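Local coordinates for protein sugar phosphate isomerase/epimerase (Parabacteroides distasonis, PDB 3L23) that binds a magnesium ion in a xylose isomerase-like TIM barrel and probably acts as an isomerase or epimerase on sugar phosphates, at residues K210-M215 / I238-I243; N166-F171 / V217-M222; S23-K28 / T284-V289. All blocks are in the same frame, centred on the assembly; numbering follows the deposited sequence.

Contact 1: K210-M215 / I238-I243; sequences KVYFEM and IKVLHI. With MG (magnesium ion), chain B; EDO (1,2-ethanediol), chain G.
Three backbone hydrogen bonds join Phe-213 and Met-215 to the strand 238-243. Lys-239 N donates a hydrogen bond to Phe-213 O at 3.0 Å. Met-215 then works with both of its backbone polar groups. Its N donates to Val-240 O, and Met-215 O accepts from His-242 N at 2.9 Å. The strands run parallel, their short axes 19° apart. The pairing slips by one residue between Phe-213 and Glu-214, a beta bulge at Lys-239.

His-242 reaches the magnesium ion through ND1, at 2.3 Å. His-165, Asp-216, Glu-275 and two waters complete the site. The Glu-214 carboxylate comes obliquely to NE2 and CD2 of this ring, away from the metal-bound ND1, with the two planes 46° apart. Glu-214 OE1 lies 3.3 Å from His-242 NE2, but the angle is poor for a hydrogen bond. NE2 bonds instead to Glu-47, a second-shell contact that would tend to fix the turn of the ring. Glu-214 OE1 bonds to His-79. Glu-214 lies alongside with CG anti to the backbone N (chi1 176°) and an extended chain. On the way, Glu-214 CG passes Val-240 CG1 at 3.8 Å.

Phe-213, Met-215, Ile-238 and Leu-241 turn to the opposite face from Glu-214 and Val-240, and their contacts are apolar. Selenomethionine Met-215 CB touches both Ile-238 CG2, at 3.8 Å, and Leu-241 CD2. Its SE and CE lie against Ile-238 CD1.

Apart from these, Tyr-212 CB touches Lys-239 CG at 3.8 Å.

The segments lie on neighbouring strands of the barrel wall. Strand 162-165 pairs with 211-216, and strand 272-274 with 238-243. Helix 227-233 packs on Met-215, Ile-238 and Leu-241, while Phe-273 lies against Glu-214, Val-240 and His-242.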
loop_
_atom_site.group_PDB
_atom_site.type_symbol
_atom_site.label_atom_id
_atom_site.label_comp_id
_atom_site.label_asym_id
_atom_site.label_seq_id
_atom_site.Cartn_x
_atom_site.Cartn_y
_atom_site.Cartn_z
ATOM N N LYS A 210 9.579 13.776 -4.613
ATOM C CA LYS A 210 9.416 13.420 -3.195
ATOM C C LYS A 210 8.355 12.338 -2.868
ATOM O O LYS A 210 8.542 11.558 -1.917
ATOM C CB LYS A 210 9.030 14.653 -2.421
ATOM C CG LYS A 210 10.029 15.757 -2.504
ATOM C CD LYS A 210 9.611 16.964 -1.669
ATOM C CE LYS A 210 10.541 18.142 -1.911
ATOM N NZ LYS A 210 11.572 18.281 -0.948
ATOM N N VAL A 211 7.255 12.329 -3.633
ATOM C CA VAL A 211 6.077 11.462 -3.376
ATOM C C VAL A 211 5.794 10.618 -4.596
ATOM O O VAL A 211 5.806 11.133 -5.712
ATOM C CB VAL A 211 4.848 12.331 -3.079
ATOM C CG1 VAL A 211 3.532 11.530 -3.035
ATOM C CG2 VAL A 211 5.078 13.181 -1.784
ATOM N N TYR A 212 5.551 9.327 -4.365
ATOM C CA TYR A 212 5.157 8.412 -5.439
ATOM C C TYR A 212 3.934 7.668 -4.946
ATOM O O TYR A 212 3.570 7.706 -3.755
ATOM C CB TYR A 212 6.279 7.413 -5.808
ATOM C CG TYR A 212 6.604 6.489 -4.660
ATOM C CD1 TYR A 212 7.503 6.873 -3.668
ATOM C CD2 TYR A 212 6.024 5.223 -4.560
ATOM C CE1 TYR A 212 7.766 6.033 -2.577
ATOM C CE2 TYR A 212 6.256 4.402 -3.481
ATOM C CZ TYR A 212 7.139 4.803 -2.495
ATOM O OH TYR A 212 7.348 3.971 -1.408
ATOM N N PHE A 213 3.315 6.955 -5.868
ATOM C CA PHE A 213 2.079 6.265 -5.620
ATOM C C PHE A 213 2.177 4.748 -5.829
ATOM O O PHE A 213 2.835 4.262 -6.778
ATOM C CB PHE A 213 0.959 6.879 -6.505
ATOM C CG PHE A 213 0.628 8.306 -6.119
ATOM C CD1 PHE A 213 1.365 9.350 -6.552
ATOM C CD2 PHE A 213 -0.388 8.567 -5.213
ATOM C CE1 PHE A 213 1.114 10.648 -6.119
ATOM C CE2 PHE A 213 -0.659 9.870 -4.768
ATOM C CZ PHE A 213 0.081 10.897 -5.217
ATOM N N GLU A 214 1.555 4.011 -4.906
ATOM C CA GLU A 214 1.368 2.571 -5.055
ATOM C C GLU A 214 -0.094 2.450 -5.410
ATOM O O GLU A 214 -0.933 2.528 -4.515
ATOM C CB GLU A 214 1.670 1.819 -3.754
ATOM C CG GLU A 214 1.416 0.317 -3.796
ATOM C CD GLU A 214 1.710 -0.347 -2.510
ATOM O OE1 GLU A 214 1.089 0.013 -1.499
ATOM O OE2 GLU A 214 2.580 -1.235 -2.474
HETATM N N MSE A 215 -0.402 2.210 -6.688
HETATM C CA MSE A 215 -1.801 2.197 -7.118
HETATM C C MSE A 215 -2.400 0.817 -6.841
HETATM O O MSE A 215 -1.868 -0.211 -7.286
HETATM C CB MSE A 215 -1.943 2.530 -8.600
HETATM C CG MSE A 215 -3.352 2.272 -9.138
HETATM SE SE MSE A 215 -3.721 3.228 -10.750
HETATM C CE MSE A 215 -4.259 4.865 -9.978
ATOM N N ILE A 238 3.333 6.632 -10.698
ATOM C CA ILE A 238 2.844 5.344 -10.164
ATOM C C ILE A 238 3.958 4.319 -10.298
ATOM O O ILE A 238 4.264 3.907 -11.417
ATOM C CB ILE A 238 1.576 4.890 -10.896
ATOM C CG1 ILE A 238 0.443 5.920 -10.668
ATOM C CG2 ILE A 238 1.228 3.470 -10.418
ATOM C CD1 ILE A 238 -0.717 5.859 -11.685
ATOM N N LYS A 239 4.584 3.959 -9.184
ATOM C CA LYS A 239 5.813 3.179 -9.179
ATOM C C LYS A 239 5.690 1.765 -8.643
ATOM O O LYS A 239 6.608 0.973 -8.823
ATOM C CB LYS A 239 6.845 3.901 -8.339
ATOM C CG LYS A 239 7.156 5.296 -8.850
ATOM C CD LYS A 239 8.311 5.327 -9.783
ATOM C CE LYS A 239 8.659 6.787 -10.220
ATOM N NZ LYS A 239 8.780 7.767 -9.059
ATOM N N VAL A 240 4.586 1.463 -7.963
ATOM C CA VAL A 240 4.343 0.142 -7.375
ATOM C C VAL A 240 2.869 -0.158 -7.552
ATOM O O VAL A 240 2.088 0.759 -7.583
ATOM C CB VAL A 240 4.698 0.130 -5.856
ATOM C CG1 VAL A 240 4.572 -1.277 -5.267
ATOM C CG2 VAL A 240 6.132 0.704 -5.609
ATOM N N LEU A 241 2.471 -1.433 -7.701
ATOM C CA LEU A 241 1.051 -1.765 -7.725
ATOM C C LEU A 241 0.613 -2.732 -6.621
ATOM O O LEU A 241 1.385 -3.543 -6.150
ATOM C CB LEU A 241 0.628 -2.443 -9.053
ATOM C CG LEU A 241 0.853 -1.706 -10.379
ATOM C CD1 LEU A 241 0.340 -2.527 -11.538
ATOM C CD2 LEU A 241 0.142 -0.349 -10.300
ATOM N N HIS A 242 -0.642 -2.609 -6.201
ATOM C CA HIS A 242 -1.337 -3.718 -5.574
ATOM C C HIS A 242 -2.180 -4.400 -6.627
ATOM O O HIS A 242 -2.952 -3.741 -7.340
ATOM C CB HIS A 242 -2.239 -3.268 -4.430
ATOM C CG HIS A 242 -1.533 -3.175 -3.118
ATOM N ND1 HIS A 242 -2.223 -3.021 -1.925
ATOM C CD2 HIS A 242 -0.218 -3.185 -2.810
ATOM C CE1 HIS A 242 -1.336 -2.994 -0.940
ATOM N NE2 HIS A 242 -0.121 -3.087 -1.449
ATOM N N ILE A 243 -1.983 -5.716 -6.750
ATOM C CA ILE A 243 -2.748 -6.576 -7.649
ATOM C C ILE A 243 -3.762 -7.308 -6.777
ATOM O O ILE A 243 -3.412 -8.071 -5.860
ATOM C CB ILE A 243 -1.818 -7.571 -8.407
ATOM C CG1 ILE A 243 -0.751 -6.864 -9.267
ATOM C CG2 ILE A 243 -2.590 -8.577 -9.291
ATOM C CD1 ILE A 243 -1.258 -5.918 -10.346
HETATM MG MG MG B . -4.360 -2.495 -1.379
HETATM C C1 EDO G . 8.853 20.073 1.662
HETATM O O1 EDO G . 10.244 20.343 1.468
HETATM C C2 EDO G . 8.087 20.631 0.484
HETATM O O2 EDO G . 8.610 20.122 -0.747
HETATM O O HOH W 1 6.713 10.478 -8.305
HETATM O O HOH W 2 -6.205 -2.058 -0.411
HETATM O O HOH W 3 -3.727 -2.582 0.898
#

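Contact 2: N166-F171 / V217-M222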
loop_
_atom_site.group_PDB
_atom_site.type_symbol
_atom_site.label_atom_id
_atom_site.label_comp_id
_atom_site.label_asym_id
_atom_site.label_seq_id
_atom_site.Cartn_x
_atom_site.Cartn_y
_atom_site.Cartn_z
ATOM N N ASN A 166 -3.816 3.977 -2.308
ATOM C CA ASN A 166 -5.184 4.412 -2.344
ATOM C C ASN A 166 -6.182 3.284 -2.121
ATOM O O ASN A 166 -5.879 2.116 -2.387
ATOM C CB ASN A 166 -5.525 4.983 -3.713
ATOM C CG ASN A 166 -5.395 3.929 -4.829
ATOM O OD1 ASN A 166 -4.273 3.531 -5.231
ATOM N ND2 ASN A 166 -6.554 3.481 -5.358
ATOM N N HIS A 167 -7.353 3.665 -1.610
ATOM C CA HIS A 167 -8.568 2.855 -1.759
ATOM C C HIS A 167 -9.463 3.583 -2.776
ATOM O O HIS A 167 -8.951 4.048 -3.796
ATOM C CB HIS A 167 -9.263 2.561 -0.434
ATOM C CG HIS A 167 -8.423 1.767 0.528
ATOM N ND1 HIS A 167 -7.425 2.336 1.282
ATOM C CD2 HIS A 167 -8.455 0.457 0.880
ATOM C CE1 HIS A 167 -6.864 1.419 2.052
ATOM N NE2 HIS A 167 -7.469 0.264 1.834
ATOM N N ASN A 168 -10.762 3.684 -2.550
ATOM C CA ASN A 168 -11.625 4.374 -3.512
ATOM C C ASN A 168 -12.111 5.724 -3.061
ATOM O O ASN A 168 -12.649 6.468 -3.878
ATOM C CB ASN A 168 -12.820 3.481 -3.944
ATOM C CG ASN A 168 -13.692 3.020 -2.800
ATOM O OD1 ASN A 168 -13.335 3.112 -1.609
ATOM N ND2 ASN A 168 -14.849 2.437 -3.169
HETATM N N MSE A 169 -11.909 6.062 -1.790
HETATM C CA MSE A 169 -12.335 7.371 -1.303
HETATM C C MSE A 169 -11.619 8.504 -2.021
HETATM O O MSE A 169 -12.127 9.624 -2.073
HETATM C CB MSE A 169 -12.097 7.553 0.215
HETATM C CG MSE A 169 -12.814 6.591 1.161
HETATM SE SE MSE A 169 -11.739 4.900 1.323
HETATM C CE MSE A 169 -10.008 5.660 1.251
ATOM N N GLU A 170 -10.417 8.230 -2.500
ATOM C CA GLU A 170 -9.609 9.234 -3.222
ATOM C C GLU A 170 -10.282 9.633 -4.535
ATOM O O GLU A 170 -9.921 10.633 -5.150
ATOM C CB GLU A 170 -8.197 8.707 -3.473
ATOM C CG GLU A 170 -7.350 8.469 -2.241
ATOM C CD GLU A 170 -7.576 7.164 -1.513
ATOM O OE1 GLU A 170 -8.503 6.388 -1.845
ATOM O OE2 GLU A 170 -6.727 6.872 -0.645
ATOM N N PHE A 171 -11.230 8.828 -5.008
ATOM C CA PHE A 171 -11.948 9.195 -6.235
ATOM C C PHE A 171 -13.231 9.941 -5.976
ATOM O O PHE A 171 -13.920 10.328 -6.914
ATOM C CB PHE A 171 -12.086 7.963 -7.137
ATOM C CG PHE A 171 -10.769 7.413 -7.500
ATOM C CD1 PHE A 171 -9.982 8.041 -8.445
ATOM C CD2 PHE A 171 -10.224 6.334 -6.797
ATOM C CE1 PHE A 171 -8.710 7.577 -8.712
ATOM C CE2 PHE A 171 -8.997 5.864 -7.076
ATOM C CZ PHE A 171 -8.215 6.481 -8.021
ATOM N N VAL A 217 -5.001 -1.534 -7.881
ATOM C CA VAL A 217 -5.803 -1.582 -9.109
ATOM C C VAL A 217 -7.277 -1.869 -8.827
ATOM O O VAL A 217 -8.140 -1.393 -9.574
ATOM C CB VAL A 217 -5.207 -2.560 -10.171
ATOM C CG1 VAL A 217 -3.823 -2.100 -10.562
ATOM C CG2 VAL A 217 -5.177 -4.026 -9.688
ATOM N N TYR A 218 -7.577 -2.721 -7.829
ATOM C CA TYR A 218 -8.952 -3.063 -7.504
ATOM C C TYR A 218 -9.694 -1.835 -6.952
ATOM O O TYR A 218 -10.834 -1.520 -7.368
ATOM C CB TYR A 218 -9.011 -4.170 -6.454
ATOM C CG TYR A 218 -10.385 -4.442 -5.876
ATOM C CD1 TYR A 218 -11.355 -5.191 -6.557
ATOM C CD2 TYR A 218 -10.769 -3.937 -4.607
ATOM C CE1 TYR A 218 -12.577 -5.464 -5.990
ATOM C CE2 TYR A 218 -11.950 -4.200 -4.073
ATOM C CZ TYR A 218 -12.895 -4.958 -4.752
ATOM O OH TYR A 218 -14.114 -5.238 -4.234
ATOM N N TRP A 219 -9.078 -1.169 -5.973
ATOM C CA TRP A 219 -9.773 -0.052 -5.374
ATOM C C TRP A 219 -9.923 1.105 -6.344
ATOM O O TRP A 219 -10.835 1.910 -6.212
ATOM C CB TRP A 219 -9.125 0.384 -4.051
ATOM C CG TRP A 219 -9.446 -0.598 -2.968
ATOM C CD1 TRP A 219 -8.613 -1.517 -2.433
ATOM C CD2 TRP A 219 -10.718 -0.783 -2.328
ATOM N NE1 TRP A 219 -9.272 -2.273 -1.521
ATOM C CE2 TRP A 219 -10.565 -1.826 -1.407
ATOM C CE3 TRP A 219 -11.955 -0.158 -2.440
ATOM C CZ2 TRP A 219 -11.605 -2.282 -0.612
ATOM C CZ3 TRP A 219 -12.999 -0.575 -1.630
ATOM C CH2 TRP A 219 -12.828 -1.661 -0.738
ATOM N N THR A 220 -9.052 1.205 -7.329
ATOM C CA THR A 220 -9.193 2.198 -8.431
ATOM C C THR A 220 -10.460 1.935 -9.233
ATOM O O THR A 220 -11.313 2.835 -9.438
ATOM C CB THR A 220 -7.918 2.258 -9.340
ATOM O OG1 THR A 220 -6.790 2.520 -8.501
ATOM C CG2 THR A 220 -8.037 3.376 -10.402
ATOM N N VAL A 221 -10.657 0.671 -9.602
ATOM C CA VAL A 221 -11.886 0.279 -10.266
ATOM C C VAL A 221 -13.133 0.522 -9.377
ATOM O O VAL A 221 -14.166 0.997 -9.859
ATOM C CB VAL A 221 -11.781 -1.188 -10.777
ATOM C CG1 VAL A 221 -13.129 -1.701 -11.353
ATOM C CG2 VAL A 221 -10.593 -1.317 -11.823
HETATM N N MSE A 222 -12.999 0.288 -8.076
HETATM C CA MSE A 222 -14.101 0.496 -7.125
HETATM C C MSE A 222 -14.355 1.958 -6.900
HETATM O O MSE A 222 -15.391 2.336 -6.292
HETATM C CB MSE A 222 -13.793 -0.186 -5.799
HETATM C CG MSE A 222 -13.793 -1.681 -5.869
HETATM SE SE MSE A 222 -15.508 -2.486 -6.090
HETATM C CE MSE A 222 -15.910 -2.228 -4.215
#
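Trp-219 and His-167 meet edge to face. His-167 points its CD2 edge at one face of the indole, His-167 CD2 being 3.7 Å from Trp-219 NE1, with the ring planes 62° apart. Trp-219 CB also comes against the His-167 backbone, 3.4 Å from His-167 CA. Tyr-218 lies over the opposite face of the indole, so the ring sits between two aromatic neighbours.

Asn-168 takes the indole edge. Its CG stands between the backbone N and the carbonyl carbon (chi1 58°), which sets the amide beside the six-membered ring. Asn-168 CG is 3.6 Å from Trp-219 CE3. The same turn sends Asn-168 ND2 to Met-222 O at 3.2 Å. This bond is nearly straight at the hydrogen and lies in the amide plane, but it meets the carbonyl from above its plane.

Asn-166 has a similar first torsion and turns its NH2 group to the helix. Asn-166 ND2 donates to Thr-220 OG1 at 3.3 Å, tilted from the amide plane, and to His-167 O, while OD1 accepts from Asp-216 N. Thr-220 OG1 also bonds to Asp-216 O. Phe-171 adds apolar contact, its CZ 3.9 Å from Thr-220 CG2, and Asn-166 ND2 lies at the edge of its ring.

With an alanine here in place of Trp-219, the His-167 edge would probably lose the indole face it rests on, and the Asn-168 amide the ring edge beside it.

The contact joins chain just beyond adjacent barrel strands 162-165 and 211-216, beside the magnesium ligands His-165 and Asp-216. Tyr-199 of helix 198-205 packs on Asn-166 and Phe-171, and Pro-227 of helix 227-233 on Thr-220.

Contact 3: S23-K28 / T284-V289; sequences SQELYK and TQFAGV
Glu-25 grips the start of helix 285-298 with both oxygens of its carboxylate. Glu-25 OE2 accepts from Gln-285 N at 2.9 Å, and Glu-25 OE1 accepts from Phe-286 N at 3.0 Å. Both donors come from the syn side, somewhat out of the carboxylate plane. The angles at the hydrogens (N-H...O) are 163° and 157°, so both bonds are fairly straight. Beyond CG the glutamate chain is extended (chi2 175°), which carries the carboxylate across to these two amides. The pair of bonds ties the loop after strand 16-18 to the last helix of the chain.

This is the tight part of the contact. Carbon atoms crowd the same carboxylate. Glu-25 OE2 lies 3.5 Å from Gln-285 CG, and Glu-25 OE1 lies 3.5 Å from Thr-284 CB. Phe-286 turns the edge of its ring to the loop. Phe-286 CD2 comes within 3.4 Å of Glu-25 OE1 and also touches Glu-25 CB. Its CE2 reaches the backbone between Glu-25 and Leu-26. Asn-34 and Lys-37 of helix 31-40 also pack on this ring. Gln-285 is buried. It bends at chi2 and turns its amide to Ser-21, Glu-277 and Met-279 instead of to residues 23-28.

The contact thins toward solvent at Ser-23 and at Thr-284. Exposed Ser-23 makes just a distant approach, Ser-23 CB to Gln-285 CG at 4.4 Å. Thr-284 is exposed too and touches Glu-25 through CB.

Thr-284 OG1 serves as N-cap, accepting from Ala-287 N at 3.0 Å. Together with Glu-25 this provides acceptors for the first three N-H groups of the helix. A carboxylate at a helix N-terminus is likely to be stabilised by the helix dipole.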
loop_
_atom_site.group_PDB
_atom_site.type_symbol
_atom_site.label_atom_id
_atom_site.label_comp_id
_atom_site.label_asym_id
_atom_site.label_seq_id
_atom_site.Cartn_x
_atom_site.Cartn_y
_atom_site.Cartn_z
ATOM N N SER A 23 -3.999 -12.083 7.370
ATOM C CA SER A 23 -4.618 -11.733 8.631
ATOM C C SER A 23 -3.858 -12.425 9.788
ATOM O O SER A 23 -2.606 -12.591 9.748
ATOM C CB SER A 23 -6.126 -12.052 8.581
ATOM O OG SER A 23 -6.789 -11.658 9.802
ATOM N N GLN A 24 -4.577 -12.841 10.808
ATOM C CA GLN A 24 -3.908 -13.478 11.927
ATOM C C GLN A 24 -3.473 -14.906 11.653
ATOM O O GLN A 24 -2.750 -15.468 12.474
ATOM C CB GLN A 24 -4.765 -13.355 13.203
ATOM C CG GLN A 24 -4.904 -11.863 13.668
ATOM C CD GLN A 24 -3.546 -11.130 13.883
ATOM O OE1 GLN A 24 -2.780 -11.479 14.785
ATOM N NE2 GLN A 24 -3.270 -10.106 13.059
ATOM N N GLU A 25 -3.799 -15.470 10.482
ATOM C CA GLU A 25 -3.312 -16.818 10.135
ATOM C C GLU A 25 -1.772 -16.886 10.072
ATOM O O GLU A 25 -1.165 -17.901 10.437
ATOM C CB GLU A 25 -3.935 -17.310 8.829
ATOM C CG GLU A 25 -5.466 -17.433 8.884
ATOM C CD GLU A 25 -6.073 -17.799 7.532
ATOM O OE1 GLU A 25 -5.383 -18.495 6.723
ATOM O OE2 GLU A 25 -7.272 -17.435 7.340
ATOM N N LEU A 26 -1.149 -15.797 9.642
ATOM C CA LEU A 26 0.305 -15.705 9.635
ATOM C C LEU A 26 0.896 -15.854 11.038
ATOM O O LEU A 26 1.992 -16.383 11.189
ATOM C CB LEU A 26 0.756 -14.397 9.012
ATOM C CG LEU A 26 2.286 -14.166 8.888
ATOM C CD1 LEU A 26 2.956 -15.302 8.136
ATOM C CD2 LEU A 26 2.561 -12.757 8.280
ATOM N N TYR A 27 0.194 -15.392 12.068
ATOM C CA TYR A 27 0.732 -15.389 13.412
ATOM C C TYR A 27 0.221 -16.520 14.307
ATOM O O TYR A 27 0.652 -16.645 15.462
ATOM C CB TYR A 27 0.480 -14.016 14.062
ATOM C CG TYR A 27 1.126 -12.903 13.301
ATOM C CD1 TYR A 27 2.474 -12.597 13.477
ATOM C CD2 TYR A 27 0.404 -12.158 12.374
ATOM C CE1 TYR A 27 3.080 -11.572 12.758
ATOM C CE2 TYR A 27 1.008 -11.158 11.621
ATOM C CZ TYR A 27 2.340 -10.858 11.827
ATOM O OH TYR A 27 2.898 -9.845 11.087
ATOM N N LYS A 28 -0.660 -17.372 13.774
ATOM C CA LYS A 28 -1.187 -18.518 14.511
ATOM C C LYS A 28 -0.286 -19.732 14.346
ATOM O O LYS A 28 0.010 -20.142 13.238
ATOM C CB LYS A 28 -2.602 -18.856 14.031
ATOM C CG LYS A 28 -3.162 -20.146 14.603
ATOM N N THR A 284 -10.121 -20.286 4.165
ATOM C CA THR A 284 -9.028 -19.564 4.829
ATOM C C THR A 284 -8.320 -18.592 3.904
ATOM O O THR A 284 -8.379 -18.705 2.689
ATOM C CB THR A 284 -7.948 -20.526 5.380
ATOM O OG1 THR A 284 -7.254 -21.195 4.297
ATOM C CG2 THR A 284 -8.579 -21.499 6.380
ATOM N N GLN A 285 -7.645 -17.610 4.489
ATOM C CA GLN A 285 -6.821 -16.695 3.713
ATOM C C GLN A 285 -5.647 -17.418 3.047
ATOM O O GLN A 285 -5.292 -17.119 1.900
ATOM C CB GLN A 285 -6.288 -15.560 4.587
ATOM C CG GLN A 285 -7.348 -14.665 5.251
ATOM C CD GLN A 285 -8.327 -14.098 4.247
ATOM O OE1 GLN A 285 -9.486 -14.461 4.290
ATOM N NE2 GLN A 285 -7.877 -13.195 3.377
ATOM N N PHE A 286 -5.035 -18.390 3.745
ATOM C CA PHE A 286 -3.916 -19.138 3.129
ATOM C C PHE A 286 -4.382 -19.840 1.843
ATOM O O PHE A 286 -3.650 -19.857 0.862
ATOM C CB PHE A 286 -3.242 -20.120 4.089
ATOM C CG PHE A 286 -1.994 -19.570 4.756
ATOM C CD1 PHE A 286 -0.739 -19.705 4.151
ATOM C CD2 PHE A 286 -2.066 -18.953 5.996
ATOM C CE1 PHE A 286 0.408 -19.217 4.776
ATOM C CE2 PHE A 286 -0.915 -18.464 6.611
ATOM C CZ PHE A 286 0.327 -18.616 5.975
ATOM N N ALA A 287 -5.585 -20.415 1.872
ATOM C CA ALA A 287 -6.135 -21.120 0.715
ATOM C C ALA A 287 -6.330 -20.135 -0.449
ATOM O O ALA A 287 -5.937 -20.405 -1.578
ATOM C CB ALA A 287 -7.444 -21.869 1.098
ATOM N N GLY A 288 -6.932 -18.985 -0.185
ATOM C CA GLY A 288 -7.152 -18.003 -1.234
ATOM C C GLY A 288 -5.859 -17.408 -1.756
ATOM O O GLY A 288 -5.728 -17.165 -2.949
ATOM N N VAL A 289 -4.906 -17.122 -0.868
ATOM C CA VAL A 289 -3.592 -16.615 -1.273
ATOM C C VAL A 289 -2.838 -17.603 -2.201
ATOM O O VAL A 289 -2.182 -17.198 -3.178
ATOM C CB VAL A 289 -2.758 -16.198 -0.027
ATOM C CG1 VAL A 289 -1.275 -15.988 -0.379
ATOM C CG2 VAL A 289 -3.368 -14.914 0.589
#

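In the fold
Contacts 1 and 2 adjoin, with centres 13 Å apart, and their segments alternate along the chain. Strand 211-216 runs straight into helix 217-222, and His-242 O lies 3.1 Å from Val-217 N, a probable hydrogen bond between them. Both border the magnesium site. Contact 1 supplies the ligand His-242; contact 2 supplies none, but the side chain of Trp-219 comes within about 4 Å of the magnesium ion. Contact 3 stands apart, its centre about 25 Å from that of contact 1 and 24 Å from that of contact 2. It closes the long stretch of chain that holds both, and from its Gln-285 side chain to the ion is about 12 Å.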